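Local structure of SxtG (Microseira wollei, 6U1R) at residues I292-W296 and L379-F383; I298-P302 and D346-K350; D114-S118 and S128-A132. The protein is an amidinotransferase of saxitoxin biosynthesis, probably moving an amidino group from a donor such as arginine to an acceptor amine through a covalent enzyme intermediate. All blocks are in the same frame, centred on the assembly; numbering follows the deposited sequence.

Contact 1 (I292-W296 and L379-F383); sequences ILKSW and LQSYF
Trp296 and the C-terminal Phe383 form an offset stack that docks the end of the chain onto the 3-10 turn preceding strand 297-300. The planes lie 15° apart, and the centroids of the five-membered ring of Trp296 and the ring of Phe383 are separated by 3.9 Å. Phe383 CE1 lies over the indole close to CE2, so the overlap is displaced toward the rims.

Apolar side chains complete the phenyl site. Ile292 approaches the other side of the Phe383 ring plane: its CG1, anti to the backbone N (chi1 -176°), comes within 3.4 Å of Phe383 CB. Leu293 CD2 reaches Phe383 CE1 at 3.6 Å, and around this group Phe227 of strand 225-229 backs both Ile292 and Leu293.

Two direct hydrogen bonds and a water bridge tie down the last two residues. Trp296 NE1 donates to Tyr382 O over 3.0 Å, nearly straight at 173° and within the indole plane, although the donor stands above the plane of the carbonyl. This bond and the stack together hold the indole at an edge and a face. The terminal carboxylate is gripped separately: Ser295 OG donates to Phe383 O at 3.0 Å, and the same oxygen accepts from a water, 2.8 Å away, whose other bond goes to Ile292 O, also 2.8 Å from the water oxygen.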
loop_
_atom_site.group_PDB
_atom_site.type_symbol
_atom_site.label_atom_id
_atom_site.label_comp_id
_atom_site.label_asym_id
_atom_site.label_seq_id
_atom_site.Cartn_x
_atom_site.Cartn_y
_atom_site.Cartn_z
ATOM N N ILE A 292 14.850 -0.929 27.828
ATOM C CA ILE A 292 13.473 -1.146 28.274
ATOM C C ILE A 292 13.259 -2.591 28.712
ATOM O O ILE A 292 12.446 -2.876 29.604
ATOM C CB ILE A 292 12.509 -0.731 27.143
ATOM C CG1 ILE A 292 11.052 -0.842 27.596
ATOM C CG2 ILE A 292 12.782 -1.569 25.867
ATOM C CD1 ILE A 292 10.040 -0.480 26.493
ATOM N N LEU A 293 14.000 -3.526 28.124
ATOM C CA LEU A 293 13.831 -4.925 28.487
ATOM C C LEU A 293 14.346 -5.262 29.883
ATOM O O LEU A 293 14.109 -6.380 30.344
ATOM C CB LEU A 293 14.516 -5.796 27.439
ATOM C CG LEU A 293 13.755 -5.830 26.110
ATOM C CD1 LEU A 293 14.654 -6.283 24.976
ATOM C CD2 LEU A 293 12.582 -6.757 26.214
ATOM N N LYS A 294 14.982 -4.321 30.595
ATOM C CA LYS A 294 15.566 -4.636 31.896
ATOM C C LYS A 294 14.530 -5.094 32.915
ATOM O O LYS A 294 14.870 -5.845 33.833
ATOM C CB LYS A 294 16.327 -3.426 32.452
ATOM C CG LYS A 294 17.625 -3.108 31.724
ATOM C CD LYS A 294 18.618 -4.261 31.812
ATOM C CE LYS A 294 19.999 -3.850 31.310
ATOM N NZ LYS A 294 21.013 -4.917 31.547
ATOM N N SER A 295 13.278 -4.654 32.794
ATOM C CA SER A 295 12.239 -5.060 33.734
ATOM C C SER A 295 11.691 -6.464 33.478
ATOM O O SER A 295 10.944 -6.988 34.322
ATOM C CB SER A 295 11.088 -4.057 33.685
ATOM O OG SER A 295 10.502 -4.067 32.408
ATOM N N TRP A 296 12.037 -7.087 32.349
ATOM C CA TRP A 296 11.566 -8.418 32.002
ATOM C C TRP A 296 12.612 -9.493 32.315
ATOM O O TRP A 296 13.817 -9.225 32.433
ATOM C CB TRP A 296 11.200 -8.479 30.507
ATOM C CG TRP A 296 9.853 -7.917 30.179
ATOM C CD1 TRP A 296 9.194 -6.911 30.822
ATOM C CD2 TRP A 296 8.979 -8.370 29.137
ATOM N NE1 TRP A 296 7.955 -6.697 30.230
ATOM C CE2 TRP A 296 7.806 -7.584 29.194
ATOM C CE3 TRP A 296 9.076 -9.361 28.162
ATOM C CZ2 TRP A 296 6.749 -7.758 28.300
ATOM C CZ3 TRP A 296 8.019 -9.534 27.275
ATOM C CH2 TRP A 296 6.871 -8.739 27.355
ATOM N N LEU A 379 -4.959 -2.754 24.546
ATOM C CA LEU A 379 -3.629 -2.156 24.416
ATOM C C LEU A 379 -3.091 -1.745 25.783
ATOM O O LEU A 379 -3.712 -0.926 26.473
ATOM C CB LEU A 379 -3.680 -0.936 23.501
ATOM C CG LEU A 379 -2.353 -0.206 23.270
ATOM C CD1 LEU A 379 -1.310 -1.153 22.641
ATOM C CD2 LEU A 379 -2.581 1.010 22.377
ATOM N N GLN A 380 -1.926 -2.282 26.151
ATOM C CA GLN A 380 -1.262 -1.942 27.397
ATOM C C GLN A 380 0.228 -1.722 27.159
ATOM O O GLN A 380 0.780 -2.077 26.107
ATOM C CB GLN A 380 -1.486 -3.042 28.418
ATOM C CG GLN A 380 -2.988 -3.272 28.692
ATOM C CD GLN A 380 -3.292 -4.695 28.926
ATOM O OE1 GLN A 380 -3.726 -5.418 28.031
ATOM N NE2 GLN A 380 -3.013 -5.144 30.122
ATOM N N SER A 381 0.878 -1.120 28.151
ATOM C CA SER A 381 2.332 -1.079 28.238
ATOM C C SER A 381 2.795 -2.033 29.331
ATOM O O SER A 381 2.205 -2.083 30.420
ATOM C CB SER A 381 2.838 0.330 28.531
ATOM O OG SER A 381 2.503 1.214 27.478
ATOM N N TYR A 382 3.865 -2.778 29.048
ATOM C CA TYR A 382 4.284 -3.892 29.891
ATOM C C TYR A 382 5.647 -3.712 30.548
ATOM O O TYR A 382 6.086 -4.614 31.274
ATOM C CB TYR A 382 4.324 -5.191 29.068
ATOM C CG TYR A 382 2.982 -5.623 28.559
ATOM C CD1 TYR A 382 2.492 -5.142 27.341
ATOM C CD2 TYR A 382 2.186 -6.489 29.285
ATOM C CE1 TYR A 382 1.247 -5.509 26.877
ATOM C CE2 TYR A 382 0.918 -6.858 28.825
ATOM C CZ TYR A 382 0.458 -6.357 27.609
ATOM O OH TYR A 382 -0.799 -6.694 27.118
ATOM N N PHE A 383 6.338 -2.613 30.303
ATOM C CA PHE A 383 7.734 -2.528 30.721
ATOM C C PHE A 383 7.940 -1.539 31.851
ATOM O O PHE A 383 9.055 -1.420 32.386
ATOM C CB PHE A 383 8.606 -2.178 29.518
ATOM C CG PHE A 383 8.666 -3.281 28.522
ATOM C CD1 PHE A 383 9.611 -4.279 28.650
ATOM C CD2 PHE A 383 7.743 -3.355 27.487
ATOM C CE1 PHE A 383 9.656 -5.327 27.748
ATOM C CE2 PHE A 383 7.788 -4.395 26.581
ATOM C CZ PHE A 383 8.747 -5.383 26.715
ATOM O OXT PHE A 383 6.977 -0.889 32.252
HETATM O O HOH W 1 11.676 -1.105 31.584
#

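Contact 2 (I298-P302 and D346-K350); sequences ILVAP and DWGFK
This is an apolar packing contact within the alpha/beta propeller of the amidinotransferases, in which Leu299, on strand 297-300, meets Trp347, just past the end of helix 338-346. The helix finishes in a Schellman motif: Gly348 adopts a positive phi of 100°, with two bonds back into the last turn, and the chain then heads through Phe349 into strand 350-354. The contact thus ties a strand to a helix end. Backbone bonds from Leu299 to Ile277 and Val279 anchor the strand side, and Leu278 of the neighbouring strand also touches Trp347.

At the centre is a CH-pi interaction. Leu299 CB stands over the six-membered ring of Trp347, 3.7 Å from its centroid and only 8° off the ring normal. The leucine runs counter to the tryptophan: with CG anti to the carbonyl carbon (chi1 -50°), its branches reach back over the indole toward the Trp347 backbone. CD1 settles 3.9 Å from Trp347 CD2, while CD2 lies at the same separation, 3.9 Å, from Trp347 NE1. One branched side chain therefore spans both rings of the indole. CD1 has a second aromatic neighbour, Phe349 CE2 at 4.0 Å, which it meets at the edge of the phenyl ring.

The chain that continues from the strand adds to the packing. Pro302 CD comes to 4.3 Å from Trp347 CH2, and the proline ring also packs on Ala343 of the helix. At the end of the strand, Val300 O lies in the indole plane at its edge, 3.3 Å from Trp347 CH2.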
loop_
_atom_site.group_PDB
_atom_site.type_symbol
_atom_site.label_atom_id
_atom_site.label_comp_id
_atom_site.label_asym_id
_atom_site.label_seq_id
_atom_site.Cartn_x
_atom_site.Cartn_y
_atom_site.Cartn_z
ATOM N N ILE A 298 14.737 -12.363 30.910
ATOM C CA ILE A 298 15.314 -12.808 29.650
ATOM C C ILE A 298 15.528 -14.312 29.754
ATOM O O ILE A 298 16.325 -14.794 30.570
ATOM C CB ILE A 298 16.608 -12.052 29.341
ATOM C CG1 ILE A 298 16.260 -10.574 29.079
ATOM C CG2 ILE A 298 17.333 -12.680 28.160
ATOM C CD1 ILE A 298 17.451 -9.699 28.858
ATOM N N LEU A 299 14.768 -15.057 28.960
ATOM C CA LEU A 299 14.832 -16.512 28.922
ATOM C C LEU A 299 15.749 -16.906 27.769
ATOM O O LEU A 299 15.368 -16.778 26.601
ATOM C CB LEU A 299 13.435 -17.107 28.745
ATOM C CG LEU A 299 12.353 -16.588 29.700
ATOM C CD1 LEU A 299 11.035 -17.268 29.378
ATOM C CD2 LEU A 299 12.732 -16.819 31.143
ATOM N N VAL A 300 16.960 -17.380 28.086
ATOM C CA VAL A 300 17.934 -17.704 27.042
ATOM C C VAL A 300 17.644 -19.105 26.509
ATOM O O VAL A 300 17.630 -20.087 27.264
ATOM C CB VAL A 300 19.376 -17.592 27.565
ATOM C CG1 VAL A 300 20.391 -17.904 26.443
ATOM C CG2 VAL A 300 19.653 -16.206 28.148
ATOM N N ALA A 301 17.407 -19.203 25.201
ATOM C CA ALA A 301 17.031 -20.468 24.605
ATOM C C ALA A 301 18.137 -21.503 24.804
ATOM O O ALA A 301 19.325 -21.171 24.709
ATOM C CB ALA A 301 16.764 -20.306 23.105
ATOM N N PRO A 302 17.784 -22.762 25.058
ATOM C CA PRO A 302 18.790 -23.826 25.050
ATOM C C PRO A 302 19.267 -24.104 23.638
ATOM O O PRO A 302 18.613 -23.758 22.655
ATOM C CB PRO A 302 18.031 -25.023 25.639
ATOM C CG PRO A 302 16.627 -24.810 25.168
ATOM C CD PRO A 302 16.423 -23.305 25.226
ATOM N N ASP A 346 10.232 -25.939 32.428
ATOM C CA ASP A 346 10.911 -25.456 33.621
ATOM C C ASP A 346 10.641 -23.978 33.849
ATOM O O ASP A 346 10.621 -23.528 35.001
ATOM C CB ASP A 346 12.415 -25.730 33.522
ATOM C CG ASP A 346 12.745 -27.231 33.547
ATOM O OD1 ASP A 346 11.838 -28.059 33.821
ATOM O OD2 ASP A 346 13.907 -27.587 33.282
ATOM N N TRP A 347 10.400 -23.207 32.780
ATOM C CA TRP A 347 10.060 -21.794 32.918
ATOM C C TRP A 347 8.588 -21.555 33.257
ATOM O O TRP A 347 8.188 -20.395 33.394
ATOM C CB TRP A 347 10.411 -21.040 31.625
ATOM C CG TRP A 347 11.883 -20.812 31.406
ATOM C CD1 TRP A 347 12.832 -20.551 32.359
ATOM C CD2 TRP A 347 12.571 -20.823 30.148
ATOM N NE1 TRP A 347 14.071 -20.405 31.764
ATOM C CE2 TRP A 347 13.934 -20.565 30.409
ATOM C CE3 TRP A 347 12.166 -21.026 28.823
ATOM C CZ2 TRP A 347 14.893 -20.505 29.399
ATOM C CZ3 TRP A 347 13.121 -20.963 27.818
ATOM C CH2 TRP A 347 14.478 -20.718 28.117
ATOM N N GLY A 348 7.784 -22.604 33.373
ATOM C CA GLY A 348 6.400 -22.488 33.794
ATOM C C GLY A 348 5.356 -22.531 32.698
ATOM O O GLY A 348 4.173 -22.305 32.985
ATOM N N PHE A 349 5.751 -22.786 31.455
ATOM C CA PHE A 349 4.808 -22.872 30.355
ATOM C C PHE A 349 4.306 -24.307 30.210
ATOM O O PHE A 349 4.800 -25.236 30.850
ATOM C CB PHE A 349 5.467 -22.363 29.065
ATOM C CG PHE A 349 5.880 -20.920 29.134
ATOM C CD1 PHE A 349 4.965 -19.905 28.873
ATOM C CD2 PHE A 349 7.183 -20.571 29.466
ATOM C CE1 PHE A 349 5.340 -18.575 28.933
ATOM C CE2 PHE A 349 7.569 -19.230 29.535
ATOM C CZ PHE A 349 6.659 -18.231 29.267
ATOM N N LYS A 350 3.294 -24.484 29.356
ATOM C CA LYS A 350 2.690 -25.793 29.094
ATOM C C LYS A 350 2.866 -26.111 27.613
ATOM O O LYS A 350 2.034 -25.712 26.782
ATOM C CB LYS A 350 1.209 -25.817 29.472
ATOM C CG LYS A 350 0.923 -25.619 30.960
ATOM C CD LYS A 350 1.624 -26.649 31.835
ATOM C CE LYS A 350 1.245 -26.500 33.308
ATOM N NZ LYS A 350 1.771 -27.644 34.115
#

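Contact 3 (D114-S118 and S128-A132); sequences DFFAS and SGFCA. With FMT (formic acid), chain C.
A type I beta turn from Asp114 to Ala117 presents Phe115 to residues 128-132, and the end-to-end directions of 115-118 and 128-132 are 158° apart, nearly antiparallel. One backbone hydrogen bond joins the two, from Gly129 N to Phe115 O over 2.9 Å; it is bent at the hydrogen (141°) but lies in the carbonyl plane. Next to it, Ser128 CA makes a CA-H...O contact of 3.4 Å with Ala117 O.

The side chain of Phe115 does most of the packing for its segment. With CG anti to the carbonyl carbon (chi1 -65°), its ring lies against the opposing backbone, Cys131 CA standing above the centre of the face, 3.5 Å from the centroid, in a CH-pi interaction. The ring tip meets Ala132, where Phe115 CZ and Ala132 CB are 3.6 Å apart. Cys131 is flanked by a second aromatic group, since its SG sits over the centre of the Phe130 ring.

Ser128 braces its own segment: OG donates to Gly129 O at 2.9 Å, on a lone pair of that carbonyl, and is also bonded to the backbone N of Gly78. Asp114 N donates to O2 of a formic acid molecule, probably from the crystallisation liquor, at 3.1 Å. Ala117 packs on Pro122 of the second subunit.

Phe130 leaves the backbone on the side away from 114-118, and its side chain is about 7 Å from that of His264 and about 8 Å from that of Asp215, both predicted active-site residues. With one bent bond to Phe115 O, the join between the turn and this segment rests largely on ring-on-backbone packing.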
loop_
_atom_site.group_PDB
_atom_site.type_symbol
_atom_site.label_atom_id
_atom_site.label_comp_id
_atom_site.label_asym_id
_atom_site.label_seq_id
_atom_site.Cartn_x
_atom_site.Cartn_y
_atom_site.Cartn_z
ATOM N N ASP A 114 -2.462 -18.969 -8.037
ATOM C CA ASP A 114 -1.493 -19.336 -9.079
ATOM C C ASP A 114 -0.112 -18.750 -8.777
ATOM O O ASP A 114 0.353 -17.797 -9.421
ATOM C CB ASP A 114 -1.948 -18.842 -10.448
ATOM C CG ASP A 114 -3.176 -19.559 -10.971
ATOM O OD1 ASP A 114 -3.507 -20.662 -10.474
ATOM O OD2 ASP A 114 -3.788 -19.010 -11.916
ATOM N N PHE A 115 0.606 -19.379 -7.850
ATOM C CA PHE A 115 1.974 -18.928 -7.605
ATOM C C PHE A 115 2.900 -19.230 -8.775
ATOM O O PHE A 115 3.954 -18.591 -8.897
ATOM C CB PHE A 115 2.515 -19.542 -6.304
ATOM C CG PHE A 115 1.783 -19.065 -5.096
ATOM C CD1 PHE A 115 1.967 -17.765 -4.633
ATOM C CD2 PHE A 115 0.876 -19.886 -4.449
ATOM C CE1 PHE A 115 1.260 -17.294 -3.540
ATOM C CE2 PHE A 115 0.170 -19.413 -3.345
ATOM C CZ PHE A 115 0.358 -18.119 -2.909
ATOM N N PHE A 116 2.542 -20.182 -9.642
ATOM C CA PHE A 116 3.402 -20.471 -10.786
ATOM C C PHE A 116 3.429 -19.330 -11.801
ATOM O O PHE A 116 4.349 -19.275 -12.616
ATOM C CB PHE A 116 2.955 -21.767 -11.475
ATOM C CG PHE A 116 1.612 -21.673 -12.130
ATOM C CD1 PHE A 116 1.455 -21.025 -13.353
ATOM C CD2 PHE A 116 0.495 -22.233 -11.534
ATOM C CE1 PHE A 116 0.203 -20.935 -13.953
ATOM C CE2 PHE A 116 -0.755 -22.147 -12.131
ATOM C CZ PHE A 116 -0.898 -21.500 -13.340
ATOM N N ALA A 117 2.443 -18.443 -11.798
ATOM C CA ALA A 117 2.344 -17.452 -12.865
ATOM C C ALA A 117 3.452 -16.401 -12.764
ATOM O O ALA A 117 3.803 -15.935 -11.673
ATOM C CB ALA A 117 0.977 -16.785 -12.828
ATOM N N SER A 118 4.008 -16.037 -13.921
ATOM C CA SER A 118 4.956 -14.930 -14.013
ATOM C C SER A 118 4.227 -13.589 -13.858
ATOM O O SER A 118 3.002 -13.492 -13.998
ATOM C CB SER A 118 5.692 -14.962 -15.355
ATOM O OG SER A 118 4.775 -14.756 -16.415
ATOM N N SER A 128 7.904 -16.388 -11.328
ATOM C CA SER A 128 6.822 -16.901 -10.499
ATOM C C SER A 128 6.778 -16.097 -9.205
ATOM O O SER A 128 7.679 -15.308 -8.900
ATOM C CB SER A 128 7.002 -18.390 -10.171
ATOM O OG SER A 128 8.106 -18.585 -9.293
ATOM N N GLY A 129 5.728 -16.324 -8.444
ATOM C CA GLY A 129 5.711 -15.944 -7.049
ATOM C C GLY A 129 6.407 -16.968 -6.177
ATOM O O GLY A 129 7.229 -17.769 -6.637
ATOM N N PHE A 130 6.056 -16.932 -4.880
ATOM C CA PHE A 130 6.630 -17.825 -3.877
ATOM C C PHE A 130 5.525 -18.769 -3.433
ATOM O O PHE A 130 5.262 -19.776 -4.121
ATOM C CB PHE A 130 7.267 -16.993 -2.739
ATOM C CG PHE A 130 7.819 -17.814 -1.565
ATOM C CD1 PHE A 130 8.517 -18.993 -1.774
ATOM C CD2 PHE A 130 7.651 -17.371 -0.249
ATOM C CE1 PHE A 130 9.025 -19.737 -0.705
ATOM C CE2 PHE A 130 8.178 -18.109 0.844
ATOM C CZ PHE A 130 8.856 -19.286 0.611
ATOM N N CYS A 131 4.792 -18.467 -2.362
ATOM C CA CYS A 131 3.755 -19.351 -1.820
ATOM C C CYS A 131 3.026 -18.597 -0.707
ATOM O O CYS A 131 3.370 -17.456 -0.365
ATOM C CB CYS A 131 4.353 -20.677 -1.312
ATOM S SG CYS A 131 5.369 -20.575 0.169
ATOM N N ALA A 132 2.020 -19.245 -0.124
ATOM C CA ALA A 132 1.269 -18.659 0.982
ATOM C C ALA A 132 1.481 -19.442 2.278
ATOM O O ALA A 132 0.580 -19.542 3.113
ATOM C CB ALA A 132 -0.218 -18.571 0.642
HETATM C C FMT C . -4.777 -15.735 -8.760
HETATM O O1 FMT C . -5.719 -15.575 -7.990
HETATM O O2 FMT C . -4.439 -16.874 -9.049
#

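Along the chain, contact 3 closes before contact 1 opens, and contact 2 is nested inside the loop that contact 1 closes. Contacts 1 and 2 adjoin through sequence, with centres 18 Å apart: residues 292-296 lead directly into strand 297-300, an outermost strand of a three-stranded mixed sheet, and both contacts also rest on its neighbour, strand 276-279. They join the C-terminus and a helix end to this one sheet, away from the predicted catalytic residues. Contact 3 lies on the opposite side of the chain's centre, its own centre 40 Å from contact 1 and 38 Å from contact 2, and comes within about 7 to 8 Å of two of those residues, side chain to side chain.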